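Long-range contact in Non-structural protein NS1 (Murine minute virus, PDB 4R94), which nicks and unwinds viral DNA to initiate and direct genome replication, its N-terminal nickase domain, the part in this structure, also binding the replication origin: residues R146-V158 with R170-T184. Sequence-based numbering, arbitrary orientation.
Sequences RRQLNVYWSRWLV and RIKLREIAEDNEWVT
Asn150 puts its amide against the turn that ends helix 167-179, and an amide suits the place because it can give and accept at once. ND2 donates to Ala177 O at 3.1 Å, from above that carbonyl's plane, while OD1 takes a weak bond from Val183 N. Ala177 O also accepts Trp182 N in a Schellman motif whose C-prime residue, Glu181, has positive phi, so the asparagine grips the turn itself. Arg146, its chain bent at chi2 and chi3, brings NH1 between Val183 O (2.8 Å) and Asn150 OD1 (2.9 Å), both in the guanidinium plane. The Glu181 carboxylate stacks over one face, 24° from parallel, a long salt bridge of charges alone.

Where 146-158 and 170-179 run roughly antiparallel, their axes approaching to 8.8 Å at 148°, small Ser154 and Ala177 let them close, CB to CB 3.6 Å. Arg174 fits as a knob among Val151, Ser154, Arg155 and Val158. CG anti to the backbone N (chi1 170°) and a bend at chi2 carry its long chain to where NE donates to Ser154 OG at 2.8 Å; the many-donor end also lets NH2 salt-bridge Glu178 OE2, and Arg155 CG lies over the flat guanidinium face.

Leu157 CD1, on a flexible apolar branch, meets the Trp182 ring edge at CE3, 3.6 Å away. Trp153 CD1 packs on Val183 CG2, its large ring buried while Lys31 O satisfies NE1. Helix 142-160 thus packs against helix 81-104 and strand 24-31 as well as helix 167-179; strand 183-185 pairs antiparallel with 24-31 in the nuclease domain's central sheet.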
loop_
_atom_site.group_PDB
_atom_site.type_symbol
_atom_site.label_atom_id
_atom_site.label_comp_id
_atom_site.label_asym_id
_atom_site.label_seq_id
_atom_site.Cartn_x
_atom_site.Cartn_y
_atom_site.Cartn_z
ATOM N N ARG A 146 3.657 8.702 10.474
ATOM C CA ARG A 146 2.504 7.825 10.695
ATOM C C ARG A 146 1.260 8.627 11.050
ATOM O O ARG A 146 0.168 8.349 10.552
ATOM C CB ARG A 146 2.770 6.799 11.796
ATOM C CG ARG A 146 1.698 5.692 11.865
ATOM C CD ARG A 146 1.393 5.251 13.306
ATOM N NE ARG A 146 0.755 6.329 14.060
ATOM C CZ ARG A 146 -0.529 6.665 13.953
ATOM N NH1 ARG A 146 -1.323 6.006 13.120
ATOM N NH2 ARG A 146 -1.026 7.670 14.676
ATOM N N ARG A 147 1.418 9.626 11.909
ATOM C CA ARG A 147 0.269 10.437 12.301
ATOM C C ARG A 147 -0.335 11.208 11.125
ATOM O O ARG A 147 -1.554 11.207 10.941
ATOM C CB ARG A 147 0.656 11.409 13.414
ATOM C CG ARG A 147 -0.514 12.270 13.867
ATOM C CD ARG A 147 -0.196 12.995 15.161
ATOM N NE ARG A 147 1.059 13.737 15.072
ATOM C CZ ARG A 147 1.171 14.950 14.537
ATOM N NH1 ARG A 147 0.102 15.559 14.041
ATOM N NH2 ARG A 147 2.350 15.554 14.498
ATOM N N GLN A 148 0.516 11.853 10.335
ATOM C CA GLN A 148 0.061 12.641 9.193
ATOM C C GLN A 148 -0.617 11.755 8.164
ATOM O O GLN A 148 -1.688 12.093 7.635
ATOM C CB GLN A 148 1.226 13.380 8.548
ATOM C CG GLN A 148 1.815 14.447 9.443
ATOM C CD GLN A 148 0.812 15.537 9.745
ATOM O OE1 GLN A 148 0.081 15.979 8.859
ATOM N NE2 GLN A 148 0.759 15.964 11.002
ATOM N N LEU A 149 0.015 10.622 7.884
ATOM C CA LEU A 149 -0.554 9.665 6.955
ATOM C C LEU A 149 -1.916 9.189 7.437
ATOM O O LEU A 149 -2.819 9.032 6.628
ATOM C CB LEU A 149 0.394 8.467 6.745
ATOM C CG LEU A 149 1.613 8.745 5.858
ATOM C CD1 LEU A 149 2.483 7.486 5.794
ATOM C CD2 LEU A 149 1.246 9.246 4.436
ATOM N N ASN A 150 -2.072 8.955 8.736
ATOM C CA ASN A 150 -3.356 8.483 9.245
ATOM C C ASN A 150 -4.406 9.582 9.140
ATOM O O ASN A 150 -5.573 9.295 8.880
ATOM C CB ASN A 150 -3.235 8.005 10.695
ATOM C CG ASN A 150 -4.209 6.884 11.030
ATOM O OD1 ASN A 150 -3.909 6.031 11.846
ATOM N ND2 ASN A 150 -5.362 6.871 10.384
ATOM N N VAL A 151 -3.999 10.838 9.312
ATOM C CA VAL A 151 -4.947 11.952 9.087
ATOM C C VAL A 151 -5.492 11.937 7.664
ATOM O O VAL A 151 -6.713 11.947 7.453
ATOM C CB VAL A 151 -4.300 13.319 9.361
ATOM C CG1 VAL A 151 -5.234 14.458 8.879
ATOM C CG2 VAL A 151 -4.001 13.458 10.842
ATOM N N TYR A 152 -4.607 11.889 6.677
ATOM C CA TYR A 152 -5.059 11.924 5.287
ATOM C C TYR A 152 -5.807 10.655 4.884
ATOM O O TYR A 152 -6.789 10.721 4.139
ATOM C CB TYR A 152 -3.884 12.168 4.342
ATOM C CG TYR A 152 -3.341 13.580 4.451
ATOM C CD1 TYR A 152 -4.168 14.683 4.222
ATOM C CD2 TYR A 152 -2.021 13.803 4.802
ATOM C CE1 TYR A 152 -3.677 15.974 4.333
ATOM C CE2 TYR A 152 -1.524 15.083 4.917
ATOM C CZ TYR A 152 -2.349 16.159 4.687
ATOM O OH TYR A 152 -1.838 17.437 4.806
ATOM N N TRP A 153 -5.382 9.510 5.423
ATOM C CA TRP A 153 -6.023 8.237 5.108
ATOM C C TRP A 153 -7.462 8.234 5.616
ATOM O O TRP A 153 -8.399 7.886 4.881
ATOM C CB TRP A 153 -5.196 7.085 5.720
ATOM C CG TRP A 153 -5.701 5.679 5.521
ATOM C CD1 TRP A 153 -5.933 4.755 6.509
ATOM C CD2 TRP A 153 -5.946 5.000 4.278
ATOM N NE1 TRP A 153 -6.319 3.549 5.961
ATOM C CE2 TRP A 153 -6.348 3.678 4.592
ATOM C CE3 TRP A 153 -5.878 5.382 2.927
ATOM C CZ2 TRP A 153 -6.682 2.739 3.615
ATOM C CZ3 TRP A 153 -6.198 4.443 1.955
ATOM C CH2 TRP A 153 -6.616 3.148 2.301
ATOM N N SER A 154 -7.649 8.659 6.860
ATOM C CA SER A 154 -8.992 8.672 7.436
ATOM C C SER A 154 -9.857 9.671 6.676
ATOM O O SER A 154 -11.022 9.401 6.384
ATOM C CB SER A 154 -8.949 9.013 8.927
ATOM O OG SER A 154 -8.386 10.300 9.150
ATOM N N ARG A 155 -9.265 10.810 6.325
ATOM C CA ARG A 155 -9.985 11.821 5.563
ATOM C C ARG A 155 -10.453 11.303 4.220
ATOM O O ARG A 155 -11.625 11.492 3.853
ATOM C CB ARG A 155 -9.113 13.060 5.366
ATOM C CG ARG A 155 -9.099 13.935 6.596
ATOM C CD ARG A 155 -8.171 15.105 6.441
ATOM N NE ARG A 155 -8.686 16.070 5.470
ATOM C CZ ARG A 155 -8.042 17.172 5.103
ATOM N NH1 ARG A 155 -6.862 17.456 5.637
ATOM N NH2 ARG A 155 -8.582 17.988 4.208
ATOM N N TRP A 156 -9.549 10.662 3.481
ATOM C CA TRP A 156 -9.909 10.146 2.162
ATOM C C TRP A 156 -10.888 8.983 2.233
ATOM O O TRP A 156 -11.796 8.888 1.410
ATOM C CB TRP A 156 -8.656 9.722 1.387
ATOM C CG TRP A 156 -8.012 10.876 0.713
ATOM C CD1 TRP A 156 -6.819 11.457 1.031
ATOM C CD2 TRP A 156 -8.566 11.655 -0.358
ATOM N NE1 TRP A 156 -6.575 12.523 0.200
ATOM C CE2 TRP A 156 -7.633 12.667 -0.664
ATOM C CE3 TRP A 156 -9.748 11.576 -1.104
ATOM C CZ2 TRP A 156 -7.846 13.603 -1.677
ATOM C CZ3 TRP A 156 -9.960 12.509 -2.116
ATOM C CH2 TRP A 156 -9.009 13.503 -2.392
ATOM N N LEU A 157 -10.719 8.087 3.207
ATOM C CA LEU A 157 -11.665 6.994 3.353
ATOM C C LEU A 157 -13.089 7.493 3.571
ATOM O O LEU A 157 -14.032 6.972 2.980
ATOM C CB LEU A 157 -11.267 6.074 4.509
ATOM C CG LEU A 157 -10.057 5.183 4.244
ATOM C CD1 LEU A 157 -9.732 4.404 5.508
ATOM C CD2 LEU A 157 -10.282 4.205 3.081
ATOM N N VAL A 158 -13.253 8.501 4.414
ATOM C CA VAL A 158 -14.604 9.000 4.678
ATOM C C VAL A 158 -15.174 9.650 3.415
ATOM O O VAL A 158 -16.379 9.586 3.158
ATOM C CB VAL A 158 -14.600 9.984 5.878
ATOM C CG1 VAL A 158 -15.904 10.781 5.955
ATOM C CG2 VAL A 158 -14.290 9.202 7.196
ATOM N N ARG A 170 -20.267 9.999 9.710
ATOM C CA ARG A 170 -19.005 10.292 9.024
ATOM C C ARG A 170 -17.910 10.699 10.001
ATOM O O ARG A 170 -16.767 10.258 9.893
ATOM C CB ARG A 170 -19.192 11.405 7.996
ATOM C CG ARG A 170 -19.729 10.934 6.697
ATOM C CD ARG A 170 -19.657 12.036 5.659
ATOM N NE ARG A 170 -20.526 11.718 4.547
ATOM C CZ ARG A 170 -20.192 10.933 3.535
ATOM N NH1 ARG A 170 -18.987 10.378 3.484
ATOM N NH2 ARG A 170 -21.068 10.704 2.569
ATOM N N ILE A 171 -18.261 11.557 10.954
ATOM C CA ILE A 171 -17.311 11.994 11.970
ATOM C C ILE A 171 -16.878 10.844 12.875
ATOM O O ILE A 171 -15.704 10.739 13.240
ATOM C CB ILE A 171 -17.911 13.135 12.825
ATOM C CG1 ILE A 171 -18.192 14.352 11.941
ATOM C CG2 ILE A 171 -16.998 13.490 13.968
ATOM C CD1 ILE A 171 -16.978 14.875 11.184
ATOM N N LYS A 172 -17.819 9.973 13.226
ATOM C CA LYS A 172 -17.489 8.816 14.035
ATOM C C LYS A 172 -16.512 7.918 13.271
ATOM O O LYS A 172 -15.547 7.417 13.842
ATOM C CB LYS A 172 -18.751 8.044 14.421
ATOM C CG LYS A 172 -18.508 6.907 15.403
ATOM C CD LYS A 172 -17.899 7.414 16.705
ATOM C CE LYS A 172 -18.096 6.424 17.852
ATOM N NZ LYS A 172 -17.352 5.144 17.671
ATOM N N LEU A 173 -16.760 7.736 11.978
ATOM C CA LEU A 173 -15.909 6.877 11.163
ATOM C C LEU A 173 -14.514 7.484 11.064
ATOM O O LEU A 173 -13.514 6.781 11.185
ATOM C CB LEU A 173 -16.514 6.680 9.771
ATOM C CG LEU A 173 -15.706 5.842 8.780
ATOM C CD1 LEU A 173 -15.413 4.465 9.387
ATOM C CD2 LEU A 173 -16.449 5.699 7.479
ATOM N N ARG A 174 -14.465 8.798 10.867
ATOM C CA ARG A 174 -13.203 9.523 10.804
ATOM C C ARG A 174 -12.390 9.315 12.086
ATOM O O ARG A 174 -11.187 9.023 12.033
ATOM C CB ARG A 174 -13.484 11.016 10.551
ATOM C CG ARG A 174 -12.279 11.924 10.689
ATOM C CD ARG A 174 -11.420 11.933 9.428
ATOM N NE ARG A 174 -10.103 12.455 9.747
ATOM C CZ ARG A 174 -9.817 13.750 9.793
ATOM N NH1 ARG A 174 -10.753 14.639 9.485
ATOM N NH2 ARG A 174 -8.592 14.152 10.110
ATOM N N GLU A 175 -13.036 9.418 13.248
ATOM C CA GLU A 175 -12.282 9.263 14.493
ATOM C C GLU A 175 -11.926 7.795 14.798
ATOM O O GLU A 175 -10.903 7.539 15.414
ATOM C CB GLU A 175 -13.020 9.907 15.678
ATOM C CG GLU A 175 -14.418 9.424 15.972
ATOM C CD GLU A 175 -15.098 10.264 17.056
ATOM O OE1 GLU A 175 -16.006 9.747 17.744
ATOM O OE2 GLU A 175 -14.717 11.447 17.220
ATOM N N ILE A 176 -12.741 6.840 14.346
ATOM C CA ILE A 176 -12.387 5.428 14.486
ATOM C C ILE A 176 -11.116 5.132 13.704
ATOM O O ILE A 176 -10.197 4.504 14.227
ATOM C CB ILE A 176 -13.508 4.494 14.003
ATOM C CG1 ILE A 176 -14.686 4.528 14.983
ATOM C CG2 ILE A 176 -13.001 3.062 13.870
ATOM C CD1 ILE A 176 -15.930 3.848 14.453
ATOM N N ALA A 177 -11.052 5.614 12.465
ATOM C CA ALA A 177 -9.898 5.316 11.615
ATOM C C ALA A 177 -8.603 5.898 12.189
ATOM O O ALA A 177 -7.520 5.337 11.989
ATOM C CB ALA A 177 -10.140 5.832 10.210
ATOM N N GLU A 178 -8.720 7.002 12.921
ATOM C CA GLU A 178 -7.552 7.617 13.549
ATOM C C GLU A 178 -7.189 6.989 14.889
ATOM O O GLU A 178 -6.030 6.644 15.132
ATOM C CB GLU A 178 -7.794 9.109 13.736
ATOM C CG GLU A 178 -8.013 9.834 12.438
ATOM C CD GLU A 178 -7.361 11.190 12.426
ATOM O OE1 GLU A 178 -6.784 11.579 13.465
ATOM O OE2 GLU A 178 -7.416 11.865 11.378
ATOM N N ASP A 179 -8.184 6.842 15.762
ATOM C CA ASP A 179 -7.965 6.307 17.104
ATOM C C ASP A 179 -7.455 4.875 17.062
ATOM O O ASP A 179 -6.611 4.480 17.873
ATOM C CB ASP A 179 -9.257 6.381 17.927
ATOM C CG ASP A 179 -9.633 7.802 18.288
ATOM O OD1 ASP A 179 -8.716 8.640 18.418
ATOM O OD2 ASP A 179 -10.843 8.089 18.432
ATOM N N ASN A 180 -7.948 4.102 16.102
ATOM C CA ASN A 180 -7.556 2.712 15.962
ATOM C C ASN A 180 -6.386 2.495 15.003
ATOM O O ASN A 180 -6.104 1.358 14.614
ATOM C CB ASN A 180 -8.742 1.871 15.506
ATOM C CG ASN A 180 -9.731 1.609 16.627
ATOM O OD1 ASN A 180 -9.546 0.695 17.427
ATOM N ND2 ASN A 180 -10.774 2.407 16.692
ATOM N N GLU A 181 -5.730 3.592 14.633
ATOM C CA GLU A 181 -4.498 3.564 13.856
ATOM C C GLU A 181 -4.599 2.696 12.615
ATOM O O GLU A 181 -3.933 1.657 12.509
ATOM C CB GLU A 181 -3.338 3.082 14.730
ATOM C CG GLU A 181 -3.016 4.037 15.863
ATOM C CD GLU A 181 -1.658 3.772 16.489
ATOM O OE1 GLU A 181 -1.125 2.648 16.359
ATOM O OE2 GLU A 181 -1.121 4.710 17.107
ATOM N N TRP A 182 -5.430 3.130 11.670
ATOM C CA TRP A 182 -5.555 2.407 10.415
ATOM C C TRP A 182 -4.357 2.654 9.488
ATOM O O TRP A 182 -4.321 2.126 8.374
ATOM C CB TRP A 182 -6.857 2.796 9.707
ATOM C CG TRP A 182 -8.088 2.216 10.362
ATOM C CD1 TRP A 182 -8.162 1.581 11.570
ATOM C CD2 TRP A 182 -9.417 2.215 9.829
ATOM N NE1 TRP A 182 -9.463 1.192 11.825
ATOM C CE2 TRP A 182 -10.250 1.571 10.767
ATOM C CE3 TRP A 182 -9.984 2.702 8.646
ATOM C CZ2 TRP A 182 -11.620 1.403 10.562
ATOM C CZ3 TRP A 182 -11.344 2.539 8.442
ATOM C CH2 TRP A 182 -12.145 1.892 9.395
ATOM N N VAL A 183 -3.405 3.479 9.929
ATOM C CA VAL A 183 -2.065 3.410 9.361
ATOM C C VAL A 183 -1.117 3.024 10.475
ATOM O O VAL A 183 -1.050 3.731 11.482
ATOM C CB VAL A 183 -1.581 4.734 8.756
ATOM C CG1 VAL A 183 -0.181 4.557 8.209
ATOM C CG2 VAL A 183 -2.538 5.214 7.641
ATOM N N THR A 184 -0.397 1.913 10.313
ATOM C CA THR A 184 0.573 1.498 11.326
ATOM C C THR A 184 2.002 1.766 10.848
ATOM O O THR A 184 2.262 1.831 9.647
ATOM C CB THR A 184 0.429 0.008 11.687
ATOM O OG1 THR A 184 0.714 -0.814 10.549
ATOM C CG2 THR A 184 -0.964 -0.301 12.195
HETATM O O HOH W 1 -3.795 8.161 14.450
HETATM O O HOH W 2 -3.530 10.731 12.945
#